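Local structure of FERM, ARHGEF and pleckstrin domain-containing protein 2 (Mus musculus, 6D2K) at residues A[217-222]-A[227-232]. The protein acts as a guanine nucleotide exchange factor that activates RAC1 and plays a role in remodelling of the actin cytoskeleton, its FERM domain being the part described here. Numbering follows the deposited sequence.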
# COMPACT_ATOMS: atom_id res chain seq x y z
N VAL A 217 -7.96 -13.67 -1.68
CA VAL A 217 -8.89 -12.60 -1.96
C VAL A 217 -9.86 -12.47 -0.81
O VAL A 217 -10.37 -13.46 -0.29
CB VAL A 217 -9.62 -12.85 -3.29
CG1 VAL A 217 -10.62 -11.72 -3.58
CG2 VAL A 217 -8.59 -12.95 -4.39
N LEU A 218 -10.10 -11.23 -0.41
CA LEU A 218 -10.82 -10.94 0.81
C LEU A 218 -12.10 -10.17 0.55
O LEU A 218 -12.17 -9.34 -0.35
CB LEU A 218 -9.93 -10.16 1.78
CG LEU A 218 -8.50 -10.66 2.01
CD1 LEU A 218 -7.78 -9.69 2.95
CD2 LEU A 218 -8.48 -12.04 2.61
N VAL A 219 -13.12 -10.44 1.37
CA VAL A 219 -14.37 -9.69 1.31
C VAL A 219 -14.67 -9.07 2.67
O VAL A 219 -14.70 -9.76 3.69
CB VAL A 219 -15.57 -10.59 0.90
CG1 VAL A 219 -16.86 -9.77 0.87
CG2 VAL A 219 -15.31 -11.19 -0.46
N PHE A 220 -14.89 -7.76 2.66
CA PHE A 220 -15.30 -7.02 3.85
C PHE A 220 -16.70 -6.47 3.62
O PHE A 220 -17.04 -6.07 2.51
CB PHE A 220 -14.35 -5.85 4.10
CG PHE A 220 -12.98 -6.25 4.57
CD1 PHE A 220 -12.61 -6.04 5.89
CD2 PHE A 220 -12.06 -6.79 3.70
CE1 PHE A 220 -11.35 -6.38 6.33
CE2 PHE A 220 -10.80 -7.14 4.13
CZ PHE A 220 -10.44 -6.93 5.46
N GLN A 221 -17.53 -6.48 4.65
CA GLN A 221 -18.78 -5.75 4.60
C GLN A 221 -18.55 -4.55 5.49
O GLN A 221 -18.26 -4.70 6.68
CB GLN A 221 -19.95 -6.60 5.10
CG GLN A 221 -21.30 -5.94 4.91
CD GLN A 221 -22.45 -6.91 5.02
OE1 GLN A 221 -23.62 -6.53 4.94
NE2 GLN A 221 -22.13 -8.19 5.21
N GLY A 222 -18.64 -3.36 4.92
CA GLY A 222 -18.16 -2.19 5.62
C GLY A 222 -16.71 -2.42 6.02
O GLY A 222 -15.85 -2.62 5.16
N ASN A 227 -15.22 -12.80 4.46
CA ASN A 227 -14.72 -13.97 3.73
C ASN A 227 -13.23 -13.88 3.41
O ASN A 227 -12.71 -12.80 3.12
CB ASN A 227 -15.45 -14.17 2.39
CG ASN A 227 -16.93 -14.41 2.55
OD1 ASN A 227 -17.72 -13.47 2.61
ND2 ASN A 227 -17.33 -15.68 2.58
N THR A 228 -12.57 -15.02 3.44
CA THR A 228 -11.21 -15.13 2.95
C THR A 228 -11.19 -16.28 1.95
O THR A 228 -11.45 -17.43 2.30
CB THR A 228 -10.19 -15.41 4.08
OG1 THR A 228 -10.13 -14.30 4.98
CG2 THR A 228 -8.81 -15.63 3.50
N PHE A 229 -10.92 -15.97 0.69
CA PHE A 229 -10.78 -16.99 -0.33
C PHE A 229 -9.29 -17.28 -0.45
O PHE A 229 -8.59 -16.65 -1.23
CB PHE A 229 -11.41 -16.55 -1.65
CG PHE A 229 -12.85 -16.13 -1.52
CD1 PHE A 229 -13.77 -16.98 -0.95
CD2 PHE A 229 -13.27 -14.88 -1.94
CE1 PHE A 229 -15.09 -16.59 -0.81
CE2 PHE A 229 -14.58 -14.48 -1.80
CZ PHE A 229 -15.49 -15.34 -1.24
N ASN A 230 -8.83 -18.24 0.35
CA ASN A 230 -7.41 -18.58 0.38
C ASN A 230 -6.90 -19.01 -0.97
O ASN A 230 -7.61 -19.67 -1.73
CB ASN A 230 -7.16 -19.70 1.39
CG ASN A 230 -7.74 -19.40 2.75
OD1 ASN A 230 -8.92 -19.67 3.00
ND2 ASN A 230 -6.93 -18.85 3.65
N TRP A 231 -5.66 -18.67 -1.27
CA TRP A 231 -5.09 -19.00 -2.58
C TRP A 231 -5.19 -20.48 -2.93
O TRP A 231 -5.36 -20.84 -4.09
CB TRP A 231 -3.64 -18.52 -2.68
CG TRP A 231 -3.49 -17.03 -2.68
CD1 TRP A 231 -2.81 -16.27 -1.77
CD2 TRP A 231 -4.02 -16.12 -3.64
NE1 TRP A 231 -2.89 -14.93 -2.10
CE2 TRP A 231 -3.63 -14.82 -3.25
CE3 TRP A 231 -4.80 -16.27 -4.79
CZ2 TRP A 231 -3.99 -13.68 -3.98
CZ3 TRP A 231 -5.15 -15.14 -5.50
CH2 TRP A 231 -4.75 -13.87 -5.10
N SER A 232 -5.08 -21.33 -1.92
CA SER A 232 -5.13 -22.77 -2.16
C SER A 232 -6.47 -23.21 -2.75
O SER A 232 -6.55 -24.25 -3.40
CB SER A 232 -4.82 -23.55 -0.87
OG SER A 232 -5.81 -23.32 0.11
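V217 and F229 pair through both of their backbone N-H and C=O groups, as do V219 and N227, which makes each a hydrogen-bonded antiparallel pair. The bond from F229 N to V217 O is short at 2.8 Å and straight, its donor lying almost on the line of the C=O bond. Its counterpart, V217 N to F229 O, is longer (3.1 Å) and bent to 144° at the hydrogen, with the donor above the carbonyl plane. At the other pair, V219 N meets N227 O at 3.0 Å, and L218 CA makes a C-H...O contact with the same N227 O, 3.5 Å away.

These rungs join the arms of a β-hairpin, strands 216-221 and 224-230, in the PH-like C-terminal lobe of the FERM domain. Strand 224-230 is outermost in its antiparallel sheet, while 216-221 continues inward to 207-213.

Side-chain contacts divide between the two faces. Where V217, V219, N227 and F229 project, V219, with chi1 at 179°, turns CG2 to the backbone N side, where it meets F229 CE2 (3.6 Å); L260 and F262 of strand 259-264 also touch this pair. The CB atoms of V219 and N227 lie alongside each other, 3.9 Å apart. On the opposite face, CD2 of L218 rests equally against OG1 and CG2 of T228, the two side chains running side by side.

Past the strand end, the W231 indole crosses V217 at about a right angle, CH2 lying 4.0 Å from V217 CG2. NE1 is hydrogen-bonded to S213 O, and H281 packs edge-to-face with the indole.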